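Local coordinates for protein putative amidohydrolase (Unidentified, PDB 3FEQ) that probably hydrolyses dipeptides ending in proline, acting as a zinc-dependent prolidase of the amidohydrolase superfamily, at residues G31-E36 with G372-L377; P59-C64 with R100-V105; R128-G133 with G185-K190; K134-T139 with I164-D169; G195-P200 with H231-R236. One frame throughout, in Å; residues are numbered along the deposited sequence.

Contact 1 of 5, residues G31-E36 with G372-L377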
# COMPACT_ATOMS: atom_id res chain seq x y z
N GLY C 31 8.08 53.57 12.99
CA GLY C 31 8.25 52.15 12.75
C GLY C 31 7.27 51.73 11.68
O GLY C 31 7.35 52.18 10.54
N GLU C 32 6.32 50.90 12.07
CA GLU C 32 5.34 50.37 11.16
C GLU C 32 3.95 50.87 11.50
O GLU C 32 2.97 50.51 10.84
CB GLU C 32 5.37 48.84 11.20
CG GLU C 32 6.74 48.25 11.00
CD GLU C 32 6.72 46.74 10.94
OE1 GLU C 32 7.80 46.14 10.73
OE2 GLU C 32 5.63 46.16 11.10
N ARG C 33 3.86 51.72 12.52
CA ARG C 33 2.57 52.17 13.03
C ARG C 33 2.31 53.66 12.81
O ARG C 33 3.23 54.45 12.63
CB ARG C 33 2.44 51.82 14.51
CG ARG C 33 2.72 50.36 14.79
CD ARG C 33 1.74 49.83 15.80
NE ARG C 33 1.46 48.41 15.60
CZ ARG C 33 0.34 47.93 15.07
NH1 ARG C 33 0.14 46.62 14.95
NH2 ARG C 33 -0.60 48.77 14.65
N ILE C 34 1.03 54.02 12.81
CA ILE C 34 0.61 55.41 12.78
C ILE C 34 0.56 55.95 14.21
O ILE C 34 -0.05 55.33 15.08
CB ILE C 34 -0.76 55.57 12.08
CG1 ILE C 34 -0.67 55.09 10.63
CG2 ILE C 34 -1.23 57.01 12.13
CD1 ILE C 34 -1.97 55.22 9.85
N VAL C 35 1.24 57.07 14.47
CA VAL C 35 1.31 57.62 15.83
C VAL C 35 0.50 58.90 15.99
O VAL C 35 0.07 59.22 17.09
CB VAL C 35 2.74 57.91 16.27
CG1 VAL C 35 2.80 57.93 17.78
CG2 VAL C 35 3.68 56.89 15.73
N GLU C 36 0.32 59.65 14.91
CA GLU C 36 -0.45 60.88 14.98
C GLU C 36 -1.12 61.22 13.66
O GLU C 36 -0.49 61.20 12.61
CB GLU C 36 0.44 62.05 15.41
CG GLU C 36 0.00 62.73 16.70
CD GLU C 36 0.84 63.95 17.03
OE1 GLU C 36 1.39 64.01 18.15
OE2 GLU C 36 0.95 64.85 16.17
N GLY C 372 -2.27 54.11 16.19
CA GLY C 372 -2.09 52.75 16.66
C GLY C 372 -2.23 51.74 15.55
O GLY C 372 -1.82 50.59 15.70
N ALA C 373 -2.82 52.15 14.43
CA ALA C 373 -2.99 51.27 13.28
C ALA C 373 -1.70 51.05 12.49
O ALA C 373 -0.70 51.72 12.71
CB ALA C 373 -4.11 51.80 12.37
N ILE C 374 -1.73 50.09 11.57
CA ILE C 374 -0.56 49.75 10.75
C ILE C 374 -0.46 50.66 9.53
O ILE C 374 -1.47 51.01 8.92
CB ILE C 374 -0.63 48.30 10.28
CG1 ILE C 374 -0.76 47.36 11.48
CG2 ILE C 374 0.56 47.94 9.43
CD1 ILE C 374 -1.06 45.94 11.10
N ALA C 375 0.76 51.03 9.17
CA ALA C 375 0.99 52.10 8.23
C ALA C 375 0.91 51.63 6.78
O ALA C 375 1.89 51.70 6.03
CB ALA C 375 2.30 52.76 8.51
N ASP C 376 -0.28 51.16 6.41
CA ASP C 376 -0.57 50.77 5.04
C ASP C 376 -1.37 51.88 4.39
O ASP C 376 -2.57 51.98 4.60
CB ASP C 376 -1.35 49.45 5.01
CG ASP C 376 -0.46 48.22 5.19
OD1 ASP C 376 0.73 48.38 5.54
OD2 ASP C 376 -0.95 47.08 4.98
N LEU C 377 -0.69 52.72 3.63
CA LEU C 377 -1.30 53.93 3.09
C LEU C 377 -1.19 53.99 1.59
O LEU C 377 -0.23 53.51 0.99
CB LEU C 377 -0.63 55.18 3.66
CG LEU C 377 -1.00 55.69 5.06
CD1 LEU C 377 -2.39 55.20 5.50
CD2 LEU C 377 0.07 55.28 6.07

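Contact 2 of 5, residues P59-C64 with R100-V105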
# COMPACT_ATOMS: atom_id res chain seq x y z
N PRO C 59 -6.31 54.69 3.69
CA PRO C 59 -5.71 53.39 3.97
C PRO C 59 -5.49 52.60 2.69
O PRO C 59 -6.22 52.79 1.71
CB PRO C 59 -6.76 52.68 4.84
CG PRO C 59 -7.67 53.74 5.31
CD PRO C 59 -7.66 54.81 4.27
N GLY C 60 -4.47 51.76 2.68
CA GLY C 60 -4.21 50.89 1.55
C GLY C 60 -5.33 49.90 1.39
O GLY C 60 -5.96 49.51 2.38
N PHE C 61 -5.59 49.49 0.15
CA PHE C 61 -6.75 48.69 -0.15
C PHE C 61 -6.54 47.22 0.20
O PHE C 61 -5.43 46.70 0.10
CB PHE C 61 -7.13 48.78 -1.61
CG PHE C 61 -7.17 50.18 -2.15
CD1 PHE C 61 -7.74 51.21 -1.42
CD2 PHE C 61 -6.70 50.44 -3.42
CE1 PHE C 61 -7.80 52.49 -1.94
CE2 PHE C 61 -6.75 51.71 -3.95
CZ PHE C 61 -7.30 52.74 -3.20
N ILE C 62 -7.63 46.56 0.59
CA ILE C 62 -7.64 45.15 0.88
C ILE C 62 -8.61 44.45 -0.06
O ILE C 62 -9.77 44.83 -0.14
CB ILE C 62 -8.13 44.89 2.29
CG1 ILE C 62 -7.40 45.81 3.27
CG2 ILE C 62 -8.00 43.41 2.64
CD1 ILE C 62 -7.93 45.74 4.68
N ASP C 63 -8.13 43.43 -0.75
CA ASP C 63 -8.97 42.64 -1.65
C ASP C 63 -9.28 41.28 -1.04
O ASP C 63 -8.38 40.50 -0.73
CB ASP C 63 -8.26 42.44 -2.99
CG ASP C 63 -9.18 41.92 -4.05
OD1 ASP C 63 -10.11 41.14 -3.73
OD2 ASP C 63 -8.97 42.32 -5.22
N CYS C 64 -10.57 40.99 -0.91
CA CYS C 64 -10.99 39.88 -0.08
C CYS C 64 -11.19 38.59 -0.85
O CYS C 64 -11.59 37.58 -0.27
CB CYS C 64 -12.30 40.21 0.64
SG CYS C 64 -12.16 41.54 1.79
N ARG C 100 -1.38 49.00 -7.86
CA ARG C 100 -2.72 49.54 -7.93
C ARG C 100 -3.23 50.02 -6.57
O ARG C 100 -4.33 50.54 -6.48
CB ARG C 100 -3.67 48.50 -8.52
CG ARG C 100 -3.34 48.13 -9.94
CD ARG C 100 -4.44 47.29 -10.54
NE ARG C 100 -4.35 45.89 -10.13
CZ ARG C 100 -3.66 44.97 -10.78
NH1 ARG C 100 -2.99 45.32 -11.87
NH2 ARG C 100 -3.62 43.73 -10.33
N GLY C 101 -2.45 49.84 -5.51
CA GLY C 101 -2.86 50.32 -4.19
C GLY C 101 -3.36 49.25 -3.21
O GLY C 101 -3.75 49.56 -2.09
N PHE C 102 -3.33 47.99 -3.62
CA PHE C 102 -3.72 46.91 -2.73
C PHE C 102 -2.55 46.49 -1.86
O PHE C 102 -1.50 46.10 -2.37
CB PHE C 102 -4.28 45.74 -3.52
CG PHE C 102 -5.56 46.06 -4.21
CD1 PHE C 102 -6.77 45.92 -3.56
CD2 PHE C 102 -5.56 46.58 -5.50
CE1 PHE C 102 -7.95 46.25 -4.18
CE2 PHE C 102 -6.74 46.92 -6.12
CZ PHE C 102 -7.93 46.75 -5.47
N THR C 103 -2.72 46.63 -0.56
CA THR C 103 -1.62 46.40 0.36
C THR C 103 -1.86 45.13 1.16
O THR C 103 -0.96 44.62 1.82
CB THR C 103 -1.42 47.59 1.31
OG1 THR C 103 -2.69 48.10 1.72
CG2 THR C 103 -0.64 48.69 0.64
N SER C 104 -3.09 44.64 1.08
CA SER C 104 -3.45 43.37 1.69
C SER C 104 -4.39 42.67 0.73
O SER C 104 -5.13 43.32 0.01
CB SER C 104 -4.11 43.62 3.04
OG SER C 104 -3.20 44.23 3.94
N VAL C 105 -4.26 41.35 0.63
CA VAL C 105 -5.19 40.53 -0.16
C VAL C 105 -5.46 39.26 0.58
O VAL C 105 -4.56 38.71 1.23
CB VAL C 105 -4.64 40.13 -1.55
CG1 VAL C 105 -4.70 41.29 -2.53
CG2 VAL C 105 -3.25 39.55 -1.45

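Contact 3 of 5, residues R128-G133 with G185-K190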
# COMPACT_ATOMS: atom_id res chain seq x y z
N ARG C 128 0.44 42.15 1.52
CA ARG C 128 0.37 41.14 2.56
C ARG C 128 -0.67 40.14 2.12
O ARG C 128 -1.68 40.52 1.53
CB ARG C 128 -0.01 41.75 3.92
CG ARG C 128 -0.38 40.74 5.00
CD ARG C 128 -0.57 41.40 6.37
NE ARG C 128 -0.73 42.84 6.25
CZ ARG C 128 0.09 43.73 6.80
NH1 ARG C 128 -0.13 45.02 6.62
NH2 ARG C 128 1.12 43.33 7.54
N ILE C 129 -0.37 38.86 2.32
CA ILE C 129 -1.27 37.79 1.94
C ILE C 129 -1.92 37.14 3.17
O ILE C 129 -1.25 36.86 4.18
CB ILE C 129 -0.54 36.73 1.08
CG1 ILE C 129 0.14 37.40 -0.12
CG2 ILE C 129 -1.51 35.70 0.56
CD1 ILE C 129 1.17 36.52 -0.83
N PHE C 130 -3.24 36.97 3.10
CA PHE C 130 -3.95 36.10 4.03
C PHE C 130 -4.32 34.80 3.34
O PHE C 130 -5.40 34.69 2.76
CB PHE C 130 -5.20 36.79 4.57
CG PHE C 130 -4.90 37.99 5.43
CD1 PHE C 130 -4.96 39.27 4.90
CD2 PHE C 130 -4.56 37.83 6.76
CE1 PHE C 130 -4.66 40.36 5.68
CE2 PHE C 130 -4.27 38.93 7.55
CZ PHE C 130 -4.32 40.19 7.01
N PRO C 131 -3.43 33.79 3.43
CA PRO C 131 -3.56 32.61 2.60
C PRO C 131 -4.64 31.66 3.11
O PRO C 131 -4.86 31.54 4.32
CB PRO C 131 -2.18 31.97 2.72
CG PRO C 131 -1.73 32.33 4.08
CD PRO C 131 -2.31 33.68 4.37
N SER C 132 -5.33 31.03 2.17
CA SER C 132 -6.30 30.00 2.50
C SER C 132 -5.63 28.61 2.44
O SER C 132 -6.16 27.63 2.96
CB SER C 132 -7.51 30.08 1.55
OG SER C 132 -8.29 31.24 1.81
N GLY C 133 -4.43 28.57 1.86
CA GLY C 133 -3.82 27.32 1.46
C GLY C 133 -4.56 26.83 0.24
O GLY C 133 -4.51 27.47 -0.81
N GLY C 185 -0.36 26.62 7.78
CA GLY C 185 -0.32 28.05 8.05
C GLY C 185 -1.37 28.93 7.38
O GLY C 185 -1.19 30.14 7.27
N ALA C 186 -2.48 28.34 6.96
CA ALA C 186 -3.66 29.10 6.50
C ALA C 186 -4.15 30.07 7.56
O ALA C 186 -4.08 29.79 8.74
CB ALA C 186 -4.79 28.13 6.12
N THR C 187 -4.63 31.23 7.13
CA THR C 187 -5.24 32.20 8.05
C THR C 187 -6.76 32.01 8.14
O THR C 187 -7.36 32.30 9.17
CB THR C 187 -4.95 33.66 7.64
OG1 THR C 187 -5.16 33.81 6.22
CG2 THR C 187 -3.52 34.06 7.99
N GLN C 188 -7.37 31.58 7.04
CA GLN C 188 -8.76 31.13 7.06
C GLN C 188 -8.95 29.91 6.16
O GLN C 188 -8.01 29.49 5.46
CB GLN C 188 -9.74 32.27 6.69
CG GLN C 188 -9.64 32.73 5.27
CD GLN C 188 -8.36 33.49 4.98
OE1 GLN C 188 -7.91 34.29 5.79
NE2 GLN C 188 -7.77 33.25 3.80
N ILE C 189 -10.15 29.34 6.17
CA ILE C 189 -10.41 28.15 5.38
C ILE C 189 -11.42 28.46 4.30
O ILE C 189 -12.44 29.06 4.59
CB ILE C 189 -10.96 27.02 6.24
CG1 ILE C 189 -9.95 26.62 7.33
CG2 ILE C 189 -11.35 25.84 5.36
CD1 ILE C 189 -8.62 26.07 6.77
N LYS C 190 -11.10 28.09 3.05
CA LYS C 190 -11.98 28.27 1.90
C LYS C 190 -12.56 26.93 1.49
O LYS C 190 -11.84 25.94 1.45
CB LYS C 190 -11.22 28.89 0.71
CG LYS C 190 -11.86 28.69 -0.70
CD LYS C 190 -12.50 29.96 -1.28
CE LYS C 190 -13.43 29.67 -2.47
NZ LYS C 190 -13.00 30.30 -3.77
O HOH W 1 -8.61 26.25 2.63

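Contact 4 of 5, residues K134-T139 with I164-D169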
# COMPACT_ATOMS: atom_id res chain seq x y z
N LYS C 134 -5.28 25.73 0.36
CA LYS C 134 -6.03 25.22 -0.77
C LYS C 134 -7.51 25.13 -0.46
O LYS C 134 -7.90 24.71 0.62
CB LYS C 134 -5.52 23.86 -1.20
CG LYS C 134 -4.05 23.74 -1.18
CD LYS C 134 -3.59 22.73 -2.22
CE LYS C 134 -3.05 23.41 -3.47
NZ LYS C 134 -1.89 24.30 -3.19
N ALA C 135 -8.32 25.52 -1.42
CA ALA C 135 -9.76 25.43 -1.27
C ALA C 135 -10.14 23.98 -1.09
O ALA C 135 -9.61 23.10 -1.76
CB ALA C 135 -10.44 26.01 -2.49
N LEU C 136 -11.03 23.72 -0.14
CA LEU C 136 -11.60 22.40 -0.02
C LEU C 136 -12.74 22.19 -1.02
O LEU C 136 -13.53 23.09 -1.25
CB LEU C 136 -12.08 22.17 1.39
CG LEU C 136 -10.98 22.33 2.44
CD1 LEU C 136 -11.52 21.83 3.77
CD2 LEU C 136 -9.72 21.57 2.05
N SER C 137 -12.78 21.03 -1.67
CA SER C 137 -13.84 20.72 -2.60
C SER C 137 -14.17 19.25 -2.50
O SER C 137 -13.30 18.45 -2.21
CB SER C 137 -13.45 21.08 -4.03
OG SER C 137 -14.44 20.62 -4.94
N GLN C 138 -15.45 18.92 -2.66
CA GLN C 138 -15.87 17.52 -2.76
C GLN C 138 -15.51 17.00 -4.14
O GLN C 138 -15.09 17.76 -5.01
CB GLN C 138 -17.38 17.37 -2.52
CG GLN C 138 -18.23 18.28 -3.37
CD GLN C 138 -19.53 17.63 -3.75
OE1 GLN C 138 -20.53 17.74 -3.05
NE2 GLN C 138 -19.53 16.93 -4.89
N THR C 139 -15.66 15.71 -4.33
CA THR C 139 -15.43 15.10 -5.62
C THR C 139 -16.42 15.65 -6.63
O THR C 139 -17.61 15.80 -6.34
CB THR C 139 -15.53 13.55 -5.53
OG1 THR C 139 -14.52 13.06 -4.63
CG2 THR C 139 -15.31 12.91 -6.89
N ILE C 164 -5.49 25.43 -7.29
CA ILE C 164 -6.39 26.23 -6.46
C ILE C 164 -7.01 25.43 -5.31
O ILE C 164 -7.09 25.90 -4.18
CB ILE C 164 -7.50 26.87 -7.35
CG1 ILE C 164 -6.87 27.89 -8.30
CG2 ILE C 164 -8.57 27.55 -6.54
CD1 ILE C 164 -5.89 28.84 -7.62
N ALA C 165 -7.41 24.19 -5.58
CA ALA C 165 -8.14 23.41 -4.60
C ALA C 165 -7.52 22.05 -4.33
O ALA C 165 -6.57 21.65 -5.00
CB ALA C 165 -9.59 23.24 -5.05
N ARG C 166 -8.06 21.36 -3.33
CA ARG C 166 -7.90 19.92 -3.15
C ARG C 166 -9.27 19.21 -3.02
O ARG C 166 -10.24 19.79 -2.53
CB ARG C 166 -7.06 19.64 -1.90
CG ARG C 166 -7.56 20.36 -0.64
CD ARG C 166 -6.63 20.16 0.55
NE ARG C 166 -6.45 18.75 0.87
CZ ARG C 166 -5.85 18.31 1.97
NH1 ARG C 166 -5.37 19.16 2.87
NH2 ARG C 166 -5.76 17.01 2.19
N VAL C 167 -9.34 17.97 -3.46
CA VAL C 167 -10.55 17.20 -3.30
C VAL C 167 -10.49 16.38 -2.01
O VAL C 167 -9.59 15.56 -1.82
CB VAL C 167 -10.79 16.28 -4.49
CG1 VAL C 167 -12.17 15.63 -4.37
CG2 VAL C 167 -10.68 17.07 -5.80
N VAL C 168 -11.44 16.61 -1.13
CA VAL C 168 -11.61 15.79 0.05
C VAL C 168 -13.08 15.65 0.31
O VAL C 168 -13.84 16.60 0.15
CB VAL C 168 -11.00 16.42 1.33
CG1 VAL C 168 -9.56 16.03 1.49
CG2 VAL C 168 -11.17 17.92 1.33
N ASP C 169 -13.46 14.45 0.71
CA ASP C 169 -14.84 14.14 0.99
C ASP C 169 -14.89 13.52 2.37
O ASP C 169 -13.90 12.93 2.84
CB ASP C 169 -15.38 13.16 -0.05
CG ASP C 169 -15.17 13.64 -1.48
OD1 ASP C 169 -16.15 14.19 -2.06
OD2 ASP C 169 -14.04 13.47 -2.00

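Contact 5 of 5, residues G195-P200 with H231-R236. With ZN (zinc ion), chain V.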
# COMPACT_ATOMS: atom_id res chain seq x y z
N GLY C 195 -22.00 24.67 -6.96
CA GLY C 195 -21.49 24.68 -8.33
C GLY C 195 -20.92 26.04 -8.68
O GLY C 195 -21.15 27.00 -7.97
N GLY C 196 -20.15 26.11 -9.76
CA GLY C 196 -19.53 27.37 -10.14
C GLY C 196 -19.50 27.65 -11.62
O GLY C 196 -20.40 27.26 -12.36
N VAL C 197 -18.46 28.36 -12.06
CA VAL C 197 -18.32 28.75 -13.45
C VAL C 197 -17.08 28.12 -14.11
O VAL C 197 -17.15 27.60 -15.22
CB VAL C 197 -18.29 30.29 -13.59
CG1 VAL C 197 -17.99 30.71 -15.03
CG2 VAL C 197 -19.61 30.90 -13.11
N ALA C 198 -15.96 28.10 -13.37
CA ALA C 198 -14.65 27.73 -13.91
C ALA C 198 -14.30 26.24 -13.79
O ALA C 198 -13.18 25.83 -14.10
CB ALA C 198 -13.56 28.59 -13.26
N SER C 199 -15.25 25.43 -13.34
CA SER C 199 -15.06 23.98 -13.22
C SER C 199 -15.88 23.24 -14.27
O SER C 199 -16.94 23.71 -14.67
CB SER C 199 -15.45 23.51 -11.82
OG SER C 199 -16.63 24.16 -11.37
N PRO C 200 -15.38 22.07 -14.73
CA PRO C 200 -16.03 21.33 -15.84
C PRO C 200 -17.44 20.74 -15.59
O PRO C 200 -18.32 20.88 -16.45
CB PRO C 200 -15.01 20.23 -16.18
CG PRO C 200 -14.18 20.07 -14.96
CD PRO C 200 -14.14 21.42 -14.28
N HIS C 231 -17.82 29.47 -1.12
CA HIS C 231 -18.21 29.87 -2.46
C HIS C 231 -19.63 29.34 -2.69
O HIS C 231 -19.89 28.15 -2.51
CB HIS C 231 -17.21 29.29 -3.46
CG HIS C 231 -17.73 29.19 -4.86
ND1 HIS C 231 -17.26 30.00 -5.88
CD2 HIS C 231 -18.61 28.34 -5.43
CE1 HIS C 231 -17.87 29.67 -7.01
NE2 HIS C 231 -18.69 28.67 -6.76
N ALA C 232 -20.54 30.24 -3.03
CA ALA C 232 -21.96 29.88 -3.18
C ALA C 232 -22.66 30.89 -4.05
O ALA C 232 -22.42 32.08 -3.91
CB ALA C 232 -22.65 29.76 -1.81
N TYR C 233 -23.52 30.42 -4.95
CA TYR C 233 -24.26 31.31 -5.82
C TYR C 233 -25.70 31.52 -5.37
O TYR C 233 -26.09 32.64 -5.07
CB TYR C 233 -24.21 30.86 -7.27
CG TYR C 233 -22.91 31.22 -7.95
CD1 TYR C 233 -22.54 32.55 -8.13
CD2 TYR C 233 -22.04 30.25 -8.40
CE1 TYR C 233 -21.34 32.88 -8.74
CE2 TYR C 233 -20.85 30.57 -9.02
CZ TYR C 233 -20.50 31.88 -9.19
OH TYR C 233 -19.31 32.18 -9.81
N THR C 234 -26.47 30.44 -5.31
CA THR C 234 -27.93 30.53 -5.11
C THR C 234 -28.33 30.72 -3.64
O THR C 234 -27.56 30.38 -2.74
CB THR C 234 -28.64 29.28 -5.65
OG1 THR C 234 -28.30 28.15 -4.82
CG2 THR C 234 -28.22 29.00 -7.09
N GLY C 235 -29.55 31.21 -3.41
CA GLY C 235 -30.04 31.46 -2.05
C GLY C 235 -30.10 30.18 -1.24
O GLY C 235 -29.89 30.19 -0.03
N ARG C 236 -30.36 29.08 -1.94
CA ARG C 236 -30.42 27.75 -1.35
C ARG C 236 -29.07 27.33 -0.81
O ARG C 236 -28.95 26.95 0.37
CB ARG C 236 -30.88 26.74 -2.41
CG ARG C 236 -31.04 25.31 -1.90
CD ARG C 236 -31.54 24.37 -3.01
NE ARG C 236 -30.91 23.06 -2.92
CZ ARG C 236 -30.72 22.24 -3.95
NH1 ARG C 236 -30.15 21.05 -3.79
NH2 ARG C 236 -31.11 22.61 -5.16
ZN ZN V . -15.16 30.90 -6.02

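Contact 1 of 5, residues G31-E36 with G372-L377
Arg33 and Ile374 form a single beta bridge, their CA atoms 4.6 Å apart, where the start of strand 33-38 meets the irregular chain leading into strand 377-380. Three backbone hydrogen bonds hold the contact, near the outside of the protein. Ala375 N donates to Glu32 O at 2.8 Å, and Ile34 N gives a nearly straight bond to Ala373 O at 2.9 Å. Further along, Gly372 N reaches Ile34 O at 2.8 Å. Gly372 suits this last place because its positive phi (102°) is a backbone shape that residues with a CB adopt poorly. The two chains run at 102° to one another, and the pairing stops after the one bridge: Ala375 is the centre of an inverse gamma turn, in which Asp376 N bonds back to Ile374 O, and the chain turns off into strand 377-380. This joining of an early strand to chain from near the C-terminus is consistent with the small beta domain that accompanies the TIM barrel in many amidohydrolases. Ile34 supplies the apolar part. Its CG1 lies beside the backbone N, anti to the carbonyl carbon (chi1 -61°), and the extended chain brings CG1 to 4.3 Å from Ala375 CB and CD1 to 4.3 Å from Leu377 CD2, beside Ile29 of strand 20-30. On the more open side the bent Arg33 side chain crosses Ile374 obliquely, NH2 lying 3.5 Å from Ile374 CG1. Glu32, exposed, forms a salt bridge with Arg404, whereas buried Asp376 pairs with Arg128.

Contact 2 of 5, residues P59-C64 with R100-V105
Phe61 O is gripped by two backbone N-H groups, Thr103 N at 2.8 Å and Ser104 N at 3.3 Å, with Thr103 OG1 adding a weak third bond. One carbonyl serving successive amides is the mark of the beta bulge here, which shifts the register by one residue between the parallel strands 61-63 and 102-105. Phe61 N donates to Gly101 O before the bulge and Asp63 N to Ser104 O after it. The strands are the ends of a beta-alpha-beta crossover in the TIM barrel: Gly101, with positive phi, closes helix 90-99 in a Schellman motif and starts the return. With CG beside the backbone N (chi1 -47°), the Phe61 ring turns its edge to the face of Phe102 in a T-shaped pair, centroids 5.5 Å apart and planes at 66°. Phe61 CB also touches Phe102 CD1 at 3.5 Å. The carbons of Asp63 join this packing, CB lying 3.8 Å from both Phe102 CD1 and Val105 CG1. Its carboxylate looks elsewhere: OD2 bonds to Ser322 and Gln332, and OD1 accepts from His65 N. These bonds would stabilise a buried carboxylate, and the one from His65 N probably steadies that zinc ligand, consistent with a second-shell role.

Contact 3 of 5, residues R128-G133 with G185-K190
The side-chain amide of Gln188 is fixed by the backbone and side chain of segment 128-133, in the crossover that leads by way of helix 171-184 into strand 189-192 of the TIM barrel. Both partners of NE2 lie in the amide plane: Phe130 O at 3.0 Å, which is met from well above its carbonyl plane, and Ser132 OG at 2.9 Å. The side chain folds back to do this, its CG set between backbone N and carbonyl carbon (chi1 68°) and its chain bent at chi2. A long, flexible amide suits the place because one nitrogen can satisfy two buried acceptors. Ser132 OG in turn is bonded to Asp107 O. Thr187 N donates to Pro131 O at 2.8 Å, nearly along the C=O axis, and the proline ring gives the threonine an apolar surface, Thr187 CG2 lying 3.8 Å from Pro131 CD. Ala186 packs here too, its CA 3.5 Å from Pro131 O and its CB on Ser132 O. Gly185, with positive phi, ends helix 171-184 in a Schellman motif.

The Lys190 end is looser. The nearest side-chain atom of Lys190 lies about 3 Å from a zinc, consistent with the carboxylated lysine that bridges the metals in related enzymes, though it is modelled unmodified. One water joins the backbones there, accepting from Lys190 N at 3.1 Å and lying 2.8 Å from Ser132 O.

Contact 4 of 5, residues K134-T139 with I164-D169
Asp169 and Thr139 are brought together by matching first torsions: Asp169 CG (chi1 -54°) and Thr139 OG1 (chi1 -61°) both stand anti to the carbonyl carbon, beside their own backbone N. The carboxylate thereby closes the end of a short parallel pairing, strands 135-137 and 165-167, beside strand 189-192 of the TIM barrel, to which Leu136 is bonded. Ala135 N donates to Ile164 O at 3.0 Å, Arg166 N to Ala135 O at 2.8 Å, and Val168 N to Ser137 O. Small residues suit the face where Ala135 CB meets Ala165 CB at 3.9 Å. On the face of Leu136 and Arg166 the two side chains lie side by side, Leu136 CD2 3.7 Å from Arg166 CG, so that the arginine's methylene part covers the leucine while its guanidinium reaches Glu180 and Glu181. Asp169 also has a second partner, Arg179 of a second subunit, which ties this end to the assembly. Threonine suits the place opposite Asp169 because its hydroxyl adds a second bond to that of its backbone N-H. Thr139 N meets the syn lone pair of Asp169 OD1 at 2.8 Å, and Thr139 OG1 donates to Asp169 OD2 at 2.7 Å, 32° out of the carboxylate plane.

Contact 5 of 5, residues G195-P200 with H231-R236
A zinc site at the mouth of the TIM barrel is the setting here: His231, on strand 228-234, binds the metal and leans its far ring edge on Gly195 of the loop that follows strand 189-192. His231 ND1 lies 2.3 Å from the zinc, which His251 also holds. The other ring nitrogen, NE2, donates to Gly195 O at 3.2 Å with an angle of 151° at the hydrogen. The oxygen sits close to the plane of the imidazole, although NE2 stands well above the carbonyl plane and so does not point along a lone pair. Histidine suits this task because its two nitrogens look in different directions, one to the metal and one to a second-shell acceptor that fixes the ring's rotation. CG lies anti to the backbone N (chi1 159°), which carries the ring from its strand toward the loop, and His142 stacks on it.

Gly196 fits beside it because its bare alpha carbon can approach the edges of two rings at once, 3.7 Å from His231 NE2 and 3.6 Å from Tyr233 CE2. The tyrosine presents the same edge to Gly195 O, which lies 3.4 Å from Tyr233 CD2. Its hydroxyl finds a polar partner in Tyr277 OH. Packing of Val197 finishes the contact: the side chain crosses Tyr233 at about a right angle, with its CG2 4.1 Å from Tyr233 CZ and 3.6 Å from Tyr233 OH.

In the fold
Contacts 2, 3 and 5 are buried, contact 2 nearest the chain's centre; contacts 1 and 4 are partly buried and lie on opposite sides of it. Strand 102-107 of contact 2 is the neighbour of strand 128-129 of contact 3 in one sheet, and Asp376 of contact 1 reaches both, bonding to Gly60 through its backbone and to Arg128 by a salt bridge. Contacts 3 and 4 meet where Lys190 O accepts from Leu136 N, while contacts 3 and 5 stand on adjacent strands. Chemistry follows place: contacts 1, 2 and 4 rest on backbone pairing, to which contact 2 adds an aromatic pair and contact 4 a carboxylate facing another subunit; an amide organises contact 3, and direct zinc ligation by His231 sets contact 5 apart.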